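Local coordinates for cell wall surface anchor family protein (Streptococcus pneumoniae, PDB 4OQ1) that probably attaches the pneumococcal pilus to the cell wall, as an ancillary pilin built partly of CnaB-type domains, at residues A[216-221]-A[238-243]; A[150-155]-A[207-212]. The protein carries 3 engineered substitutions. One frame throughout, in Å; residues are numbered along the deposited sequence.

Contact 1 of 2, residues A[216-221]-A[238-243]; sequences GNYRFK and VQLVDH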
ATOM      1  N   GLY A 216      14.869   4.769   7.633  1.00 23.31           N
ATOM      2  CA  GLY A 216      15.487   3.623   7.088  1.00 23.29           C
ATOM      3  C   GLY A 216      15.397   3.561   5.555  1.00 23.08           C
ATOM      4  O   GLY A 216      15.041   4.561   4.888  1.00 23.10           O
ATOM      5  N   ASN A 217      15.691   2.360   5.052  1.00 18.88           N
ATOM      6  CA  ASN A 217      15.784   2.086   3.611  1.00 21.29           C
ATOM      7  C   ASN A 217      14.577   1.266   3.193  1.00 19.95           C
ATOM      8  O   ASN A 217      14.179   0.318   3.890  1.00 20.15           O
ATOM      9  CB  ASN A 217      17.033   1.309   3.289  1.00 22.09           C
ATOM     10  CG  ASN A 217      18.276   2.132   3.521  1.00 26.74           C
ATOM     11  OD1 ASN A 217      18.417   3.183   2.942  1.00 26.75           O
ATOM     12  ND2 ASN A 217      19.150   1.678   4.427  1.00 27.77           N
ATOM     13  N   TYR A 218      13.961   1.737   2.093  1.00 19.89           N
ATOM     14  CA  TYR A 218      12.714   1.122   1.597  1.00 18.35           C
ATOM     15  C   TYR A 218      12.828   0.901   0.075  1.00 17.62           C
ATOM     16  O   TYR A 218      13.650   1.496  -0.578  1.00 17.07           O
ATOM     17  CB  TYR A 218      11.451   2.004   1.921  1.00 18.67           C
ATOM     18  CG  TYR A 218      11.200   2.091   3.395  1.00 18.40           C
ATOM     19  CD1 TYR A 218      11.784   3.121   4.131  1.00 20.07           C
ATOM     20  CD2 TYR A 218      10.478   1.118   4.064  1.00 19.61           C
ATOM     21  CE1 TYR A 218      11.614   3.196   5.480  1.00 20.37           C
ATOM     22  CE2 TYR A 218      10.326   1.141   5.450  1.00 21.65           C
ATOM     23  CZ  TYR A 218      10.882   2.215   6.162  1.00 20.96           C
ATOM     24  OH  TYR A 218      10.676   2.308   7.544  1.00 20.96           O
ATOM     25  N   ARG A 219      11.880   0.112  -0.437  1.00 18.73           N
ATOM     26  CA  ARG A 219      11.781  -0.198  -1.862  1.00 18.69           C
ATOM     27  C   ARG A 219      10.289  -0.322  -2.218  1.00 18.64           C
ATOM     28  O   ARG A 219       9.536  -1.038  -1.528  1.00 17.89           O
ATOM     29  CB  ARG A 219      12.474  -1.489  -1.995  1.00 23.70           C
ATOM     30  CG  ARG A 219      12.621  -2.105  -3.328  1.00 28.48           C
ATOM     31  CD  ARG A 219      13.685  -3.198  -3.082  1.00 28.83           C
ATOM     32  NE  ARG A 219      15.080  -2.770  -2.985  1.00 26.07           N
ATOM     33  CZ  ARG A 219      16.077  -3.598  -2.639  1.00 28.62           C
ATOM     34  NH1 ARG A 219      15.826  -4.819  -2.254  1.00 31.38           N
ATOM     35  NH2 ARG A 219      17.322  -3.203  -2.567  1.00 33.19           N
ATOM     36  N   PHE A 220       9.893   0.410  -3.273  1.00 18.09           N
ATOM     37  CA  PHE A 220       8.588   0.266  -3.859  1.00 19.50           C
ATOM     38  C   PHE A 220       8.697  -0.703  -5.079  1.00 20.70           C
ATOM     39  O   PHE A 220       9.465  -0.433  -5.996  1.00 19.75           O
ATOM     40  CB  PHE A 220       8.039   1.616  -4.303  1.00 19.49           C
ATOM     41  CG  PHE A 220       7.528   2.460  -3.234  1.00 18.97           C
ATOM     42  CD1 PHE A 220       6.171   2.521  -2.976  1.00 19.83           C
ATOM     43  CD2 PHE A 220       8.365   3.367  -2.573  1.00 22.12           C
ATOM     44  CE1 PHE A 220       5.678   3.370  -1.992  1.00 22.86           C
ATOM     45  CE2 PHE A 220       7.853   4.234  -1.609  1.00 21.36           C
ATOM     46  CZ  PHE A 220       6.520   4.217  -1.316  1.00 20.48           C
ATOM     47  N   LYS A 221       7.995  -1.846  -5.029  1.00 16.21           N
ATOM     48  CA  LYS A 221       8.022  -2.823  -6.080  1.00 19.48           C
ATOM     49  C   LYS A 221       6.810  -2.807  -6.909  1.00 16.05           C
ATOM     50  O   LYS A 221       5.708  -2.878  -6.388  1.00 16.73           O
ATOM     51  CB  LYS A 221       8.189  -4.242  -5.507  1.00 21.62           C
ATOM     52  CG  LYS A 221       9.202  -4.373  -4.420  1.00 28.86           C
ATOM     53  CD  LYS A 221       9.236  -5.810  -3.917  1.00 30.84           C
ATOM     54  CE  LYS A 221       9.739  -6.824  -4.918  1.00 29.54           C
ATOM     55  NZ  LYS A 221      11.194  -6.583  -5.097  1.00 28.48           N
ATOM     56  N   VAL A 238      14.264   3.982  -1.790  1.00 22.83           N
ATOM     57  CA  VAL A 238      14.062   5.321  -1.219  1.00 22.71           C
ATOM     58  C   VAL A 238      14.600   5.223   0.212  1.00 22.35           C
ATOM     59  O   VAL A 238      14.570   4.152   0.809  1.00 23.18           O
ATOM     60  CB  VAL A 238      12.591   5.796  -1.261  1.00 26.39           C
ATOM     61  CG1 VAL A 238      11.760   5.036  -0.333  1.00 30.68           C
ATOM     62  CG2 VAL A 238      12.529   7.251  -0.833  1.00 31.29           C
ATOM     63  N   GLN A 239      15.231   6.307   0.666  1.00 23.77           N
ATOM     64  CA  GLN A 239      15.890   6.363   1.977  1.00 25.13           C
ATOM     65  C   GLN A 239      15.296   7.533   2.740  1.00 23.72           C
ATOM     66  O   GLN A 239      15.214   8.685   2.225  1.00 21.67           O
ATOM     67  CB  GLN A 239      17.386   6.522   1.856  1.00 29.13           C
ATOM     68  CG  GLN A 239      18.114   6.502   3.231  1.00 31.64           C
ATOM     69  CD  GLN A 239      19.643   6.658   3.116  1.00 33.61           C
ATOM     70  OE1 GLN A 239      20.172   7.728   2.811  1.00 34.49           O
ATOM     71  NE2 GLN A 239      20.331   5.566   3.299  1.00 35.91           N
ATOM     72  N   LEU A 240      14.829   7.222   3.935  1.00 24.27           N
ATOM     73  CA  LEU A 240      14.215   8.227   4.838  1.00 25.40           C
ATOM     74  C   LEU A 240      15.220   8.442   5.961  1.00 24.42           C
ATOM     75  O   LEU A 240      15.499   7.517   6.682  1.00 29.94           O
ATOM     76  CB  LEU A 240      12.889   7.768   5.385  1.00 24.01           C
ATOM     77  CG  LEU A 240      11.966   7.428   4.243  1.00 23.44           C
ATOM     78  CD1 LEU A 240      10.644   7.041   4.854  1.00 26.18           C
ATOM     79  CD2 LEU A 240      11.799   8.661   3.342  1.00 29.13           C
ATOM     80  N   VAL A 241      15.890   9.610   5.957  1.00 27.32           N
ATOM     81  CA  VAL A 241      16.919   9.882   6.996  1.00 27.41           C
ATOM     82  C   VAL A 241      16.388  10.914   8.001  1.00 30.64           C
ATOM     83  O   VAL A 241      17.049  11.177   8.989  1.00 35.60           O
ATOM     84  CB  VAL A 241      18.260  10.377   6.441  1.00 28.82           C
ATOM     85  CG1 VAL A 241      18.835   9.417   5.402  1.00 28.29           C
ATOM     86  CG2 VAL A 241      18.102  11.760   5.844  1.00 28.66           C
ATOM     87  N   ASP A 242      15.202  11.472   7.788  1.00 29.14           N
ATOM     88  CA  ASP A 242      14.646  12.538   8.650  1.00 31.19           C
ATOM     89  C   ASP A 242      13.238  12.783   8.218  1.00 30.10           C
ATOM     90  O   ASP A 242      12.695  11.944   7.533  1.00 29.86           O
ATOM     91  CB  ASP A 242      15.464  13.841   8.622  1.00 38.58           C
ATOM     92  CG  ASP A 242      15.630  14.412   7.256  1.00 39.05           C
ATOM     93  OD1 ASP A 242      14.700  14.317   6.465  1.00 35.02           O
ATOM     94  OD2 ASP A 242      16.730  14.959   6.970  1.00 43.98           O
ATOM     95  N   HIS A 243      12.647  13.903   8.579  1.00 25.60           N
ATOM     96  CA  HIS A 243      11.217  14.087   8.376  1.00 30.40           C
ATOM     97  C   HIS A 243      10.815  14.889   7.136  1.00 29.10           C
ATOM     98  O   HIS A 243       9.619  15.146   6.918  1.00 30.39           O
ATOM     99  CB  HIS A 243      10.620  14.782   9.579  1.00 35.06           C
ATOM    100  CG  HIS A 243      10.603  13.953  10.818  1.00 38.40           C
ATOM    101  ND1 HIS A 243      10.463  14.505  12.078  1.00 48.17           N
ATOM    102  CD2 HIS A 243      10.664  12.616  10.998  1.00 39.74           C
ATOM    103  CE1 HIS A 243      10.444  13.540  12.979  1.00 45.20           C
ATOM    104  NE2 HIS A 243      10.568  12.387  12.348  1.00 44.98           N
TER
HETATM  105  O   HOH W   1      17.664   3.490  -0.114  1.00 37.33           O
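Tyr218 and Val238 face each other as a hydrogen-bonded antiparallel pair. Tyr218 N bonds Val238 O at 2.8 Å, and Val238 N returns a bond to Tyr218 O. Gly216 and Leu240 form the next such pair. The bond from Leu240 N to Gly216 O is almost straight, 177° at the hydrogen.

From Tyr218 the side chain can be followed outward. CB packs on Val238 CG1 at 3.8 Å. With chi1 at -66°, CG lies anti to the carbonyl carbon, and ring atoms CD1 and CE1 lie against Leu240 CD1, which meets the ring obliquely, 4.0 Å from CE1. The ring and the leucine cross at about a right angle. At the tip, OH is hydrogen-bonded to Pro214 O.

The opposite face carries Asn217 and Gln239, which run side by side. Gln239 NE2 gives a hydrogen bond to a lone pair of Asn217 OD1 at 3.1 Å. Their amide planes are 38° apart.

Within the CnaB-type domain, strand 167-174 flanks strand 216-224 on its other edge. Phe220, Val238 and Leu240 pack against strand 246-254 of the second sheet.

Contact 2 of 2, residues A[150-155]-A[207-212]; sequences KVKLIK and EIFVTN
Val151 pairs with Val210, and Leu153 with Ile208, in an antiparallel ladder of the prealbumin-like (CnaB) fold. Strand 207-211 is an outermost strand of its four-stranded sheet, and strand 150-157 is its neighbour. Four backbone hydrogen bonds join the two. The shortest runs from Leu153 N to Ile208 O, 2.7 Å. CA-H...O contacts fill in between, such as Glu207 CA to Leu153 O at 3.1 Å.

The tight side is the inner one, where all four of these residues are buried. Val151 and Val210 lie side by side and point the same way. Val151 CG1 sits between the backbone N and the carbonyl carbon, chi1 50°, which brings it to 3.5 Å from Val210 O. Leu153 and Ile208 both also touch Phe168 of strand 167-174, so this face joins the two sheets.

The outer side is looser. Lys150, Lys152, Glu207 and Phe209 lie there, and Phe209 is exposed. Its ring meets the stems of two lysines: Lys152 CB comes to the ring edge near CD1, and Lys150 CB lies 3.9 Å from CZ. The end of Lys150 leads away from the ring, and NZ hydrogen-bonds Thr148 O and probably also His243 O. Glu207 gives its OE2 to a salt bridge with Arg162. The Lys152 chain bends at chi3, -52°, and crosses Glu207 obliquely. CD of Lys152 touches the carboxylate carbon CD of Glu207 at 3.9 Å, while Lys152 NZ stays 4.3 Å from Glu207 OE1, beyond a salt bridge.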
ATOM      1  N   LYS A 150       7.686  11.275   5.467  1.00 26.05           N
ATOM      2  CA  LYS A 150       6.743  11.441   4.364  1.00 27.82           C
ATOM      3  C   LYS A 150       7.470  11.065   3.093  1.00 25.08           C
ATOM      4  O   LYS A 150       8.604  11.554   2.817  1.00 24.24           O
ATOM      5  CB  LYS A 150       6.255  12.895   4.186  1.00 31.30           C
ATOM      6  CG  LYS A 150       6.081  13.661   5.466  1.00 32.96           C
ATOM      7  CD  LYS A 150       5.910  15.141   5.181  1.00 34.16           C
ATOM      8  CE  LYS A 150       6.065  15.969   6.442  1.00 34.86           C
ATOM      9  NZ  LYS A 150       7.209  15.690   7.328  1.00 32.57           N
ATOM     10  N   VAL A 151       6.801  10.246   2.295  1.00 21.26           N
ATOM     11  CA  VAL A 151       7.336   9.863   0.951  1.00 21.93           C
ATOM     12  C   VAL A 151       6.243   9.827  -0.058  1.00 22.15           C
ATOM     13  O   VAL A 151       5.114   9.426   0.236  1.00 21.69           O
ATOM     14  CB  VAL A 151       8.215   8.594   0.977  1.00 24.34           C
ATOM     15  CG1 VAL A 151       7.547   7.503   1.687  1.00 25.04           C
ATOM     16  CG2 VAL A 151       8.587   8.183  -0.465  1.00 22.28           C
ATOM     17  N   LYS A 152       6.566  10.368  -1.251  1.00 23.35           N
ATOM     18  CA  LYS A 152       5.647  10.535  -2.317  1.00 24.99           C
ATOM     19  C   LYS A 152       6.234   9.850  -3.540  1.00 20.55           C
ATOM     20  O   LYS A 152       7.385  10.112  -3.960  1.00 23.18           O
ATOM     21  CB  LYS A 152       5.296  12.027  -2.585  1.00 23.69           C
ATOM     22  CG  LYS A 152       4.291  12.169  -3.673  1.00 26.50           C
ATOM     23  CD  LYS A 152       4.027  13.575  -4.174  1.00 32.16           C
ATOM     24  CE  LYS A 152       3.698  14.551  -3.051  1.00 38.14           C
ATOM     25  NZ  LYS A 152       3.526  15.956  -3.534  1.00 43.14           N
ATOM     26  N   LEU A 153       5.475   8.904  -4.075  1.00 22.55           N
ATOM     27  CA  LEU A 153       5.812   8.233  -5.326  1.00 18.43           C
ATOM     28  C   LEU A 153       4.985   8.840  -6.449  1.00 18.84           C
ATOM     29  O   LEU A 153       3.748   8.975  -6.334  1.00 22.54           O
ATOM     30  CB  LEU A 153       5.648   6.705  -5.221  1.00 18.38           C
ATOM     31  CG  LEU A 153       6.045   5.861  -6.449  1.00 16.72           C
ATOM     32  CD1 LEU A 153       6.400   4.427  -5.999  1.00 16.58           C
ATOM     33  CD2 LEU A 153       4.880   5.899  -7.376  1.00 20.58           C
ATOM     34  N   ILE A 154       5.686   9.216  -7.525  1.00 17.70           N
ATOM     35  CA  ILE A 154       5.065   9.761  -8.726  1.00 22.45           C
ATOM     36  C   ILE A 154       5.298   8.782  -9.885  1.00 17.14           C
ATOM     37  O   ILE A 154       6.423   8.503 -10.243  1.00 15.29           O
ATOM     38  CB  ILE A 154       5.608  11.142  -9.152  1.00 23.03           C
ATOM     39  CG1 ILE A 154       5.350  12.163  -8.048  1.00 26.08           C
ATOM     40  CG2 ILE A 154       4.822  11.554 -10.387  1.00 27.81           C
ATOM     41  CD1 ILE A 154       5.838  13.555  -8.365  1.00 25.72           C
ATOM     42  N   LYS A 155       4.196   8.281 -10.419  1.00 16.04           N
ATOM     43  CA  LYS A 155       4.183   7.343 -11.514  1.00 18.57           C
ATOM     44  C   LYS A 155       3.769   8.005 -12.814  1.00 18.00           C
ATOM     45  O   LYS A 155       2.711   8.522 -12.945  1.00 18.83           O
ATOM     46  CB  LYS A 155       3.252   6.182 -11.201  1.00 19.66           C
ATOM     47  CG  LYS A 155       3.359   5.003 -12.132  1.00 23.13           C
ATOM     48  CD  LYS A 155       4.748   4.427 -12.270  1.00 28.69           C
ATOM     49  CE  LYS A 155       4.802   3.231 -13.210  1.00 31.39           C
ATOM     50  NZ  LYS A 155       4.987   3.506 -14.665  1.00 39.01           N
ATOM     51  N   GLU A 207      -0.077   9.400  -7.886  1.00 21.53           N
ATOM     52  CA  GLU A 207       0.738   9.565  -6.685  1.00 21.07           C
ATOM     53  C   GLU A 207       0.410   8.516  -5.655  1.00 21.18           C
ATOM     54  O   GLU A 207      -0.720   8.085  -5.558  1.00 24.88           O
ATOM     55  CB  GLU A 207       0.703  10.962  -6.071  1.00 23.39           C
ATOM     56  CG  GLU A 207       0.995  12.012  -7.112  1.00 27.68           C
ATOM     57  CD  GLU A 207       1.044  13.432  -6.607  1.00 32.30           C
ATOM     58  OE1 GLU A 207       0.416  13.700  -5.562  1.00 33.15           O
ATOM     59  OE2 GLU A 207       1.608  14.274  -7.350  1.00 29.51           O
ATOM     60  N   ILE A 208       1.444   8.028  -4.986  1.00 18.12           N
ATOM     61  CA  ILE A 208       1.260   7.342  -3.719  1.00 18.42           C
ATOM     62  C   ILE A 208       1.975   8.119  -2.603  1.00 17.43           C
ATOM     63  O   ILE A 208       3.179   8.459  -2.705  1.00 19.57           O
ATOM     64  CB  ILE A 208       1.736   5.890  -3.762  1.00 18.34           C
ATOM     65  CG1 ILE A 208       0.904   5.059  -4.755  1.00 18.79           C
ATOM     66  CG2 ILE A 208       1.681   5.224  -2.395  1.00 18.99           C
ATOM     67  CD1 ILE A 208       1.596   3.733  -5.151  1.00 16.06           C
ATOM     68  N   PHE A 209       1.283   8.302  -1.511  1.00 18.90           N
ATOM     69  CA  PHE A 209       1.806   9.090  -0.354  1.00 19.51           C
ATOM     70  C   PHE A 209       1.747   8.285   0.903  1.00 20.89           C
ATOM     71  O   PHE A 209       0.662   7.822   1.292  1.00 23.70           O
ATOM     72  CB  PHE A 209       0.995  10.404  -0.207  1.00 22.57           C
ATOM     73  CG  PHE A 209       1.627  11.421   0.707  1.00 27.14           C
ATOM     74  CD1 PHE A 209       2.657  12.187   0.262  1.00 30.30           C
ATOM     75  CD2 PHE A 209       1.153  11.623   1.978  1.00 29.92           C
ATOM     76  CE1 PHE A 209       3.285  13.130   1.089  1.00 37.58           C
ATOM     77  CE2 PHE A 209       1.756  12.577   2.827  1.00 34.83           C
ATOM     78  CZ  PHE A 209       2.828  13.320   2.369  1.00 38.43           C
ATOM     79  N   VAL A 210       2.909   8.045   1.508  1.00 17.83           N
ATOM     80  CA  VAL A 210       3.017   7.236   2.725  1.00 18.30           C
ATOM     81  C   VAL A 210       3.672   8.034   3.823  1.00 20.71           C
ATOM     82  O   VAL A 210       4.833   8.506   3.669  1.00 19.51           O
ATOM     83  CB  VAL A 210       3.868   5.968   2.507  1.00 15.25           C
ATOM     84  CG1 VAL A 210       3.813   5.115   3.752  1.00 17.48           C
ATOM     85  CG2 VAL A 210       3.312   5.217   1.286  1.00 18.92           C
ATOM     86  N   THR A 211       3.002   8.106   4.967  1.00 21.10           N
ATOM     87  CA  THR A 211       3.548   8.761   6.168  1.00 20.79           C
ATOM     88  C   THR A 211       3.953   7.819   7.299  1.00 24.43           C
ATOM     89  O   THR A 211       3.452   6.710   7.403  1.00 21.90           O
ATOM     90  CB  THR A 211       2.562   9.796   6.702  1.00 25.62           C
ATOM     91  OG1 THR A 211       1.334   9.201   7.094  1.00 24.82           O
ATOM     92  CG2 THR A 211       2.241  10.776   5.671  1.00 23.03           C
ATOM     93  N   ASN A 212       4.839   8.303   8.176  1.00 24.89           N
ATOM     94  CA  ASN A 212       5.171   7.689   9.452  1.00 24.39           C
ATOM     95  C   ASN A 212       5.998   6.437   9.373  1.00 22.62           C
ATOM     96  O   ASN A 212       6.109   5.707  10.334  1.00 21.26           O
ATOM     97  CB  ASN A 212       3.925   7.354  10.225  1.00 23.14           C
ATOM     98  CG  ASN A 212       4.192   7.163  11.668  1.00 27.53           C
ATOM     99  OD1 ASN A 212       4.677   8.067  12.315  1.00 29.17           O
ATOM    100  ND2 ASN A 212       3.959   5.962  12.176  1.00 34.84           N
TER

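After the strands that precede residue 150, strand 150-157 opens contact 2. The chain then builds strands of the other sheet, and contact 2 closes this long excursion when 207-211 returns beside 150-155. A short turn leads straight into 216-224. Contact 1 closes the next, shorter loop, with 238-240 beside 216-221. The two loops follow in series; they neither nest nor cross. Contact 2 belongs to the four-stranded sheet and contact 1 to the sheet of strands 167-174, 216-224 and 235-240. The two sheets meet in the domain core. There Phe220 CG packs 3.6 Å from Leu153 CD1, and Val238 CG2 meets Val151 CG2. Further along, an isopeptide bond joins Lys155 NZ to Asn252 CG on strand 246-254, as in other CnaB domains.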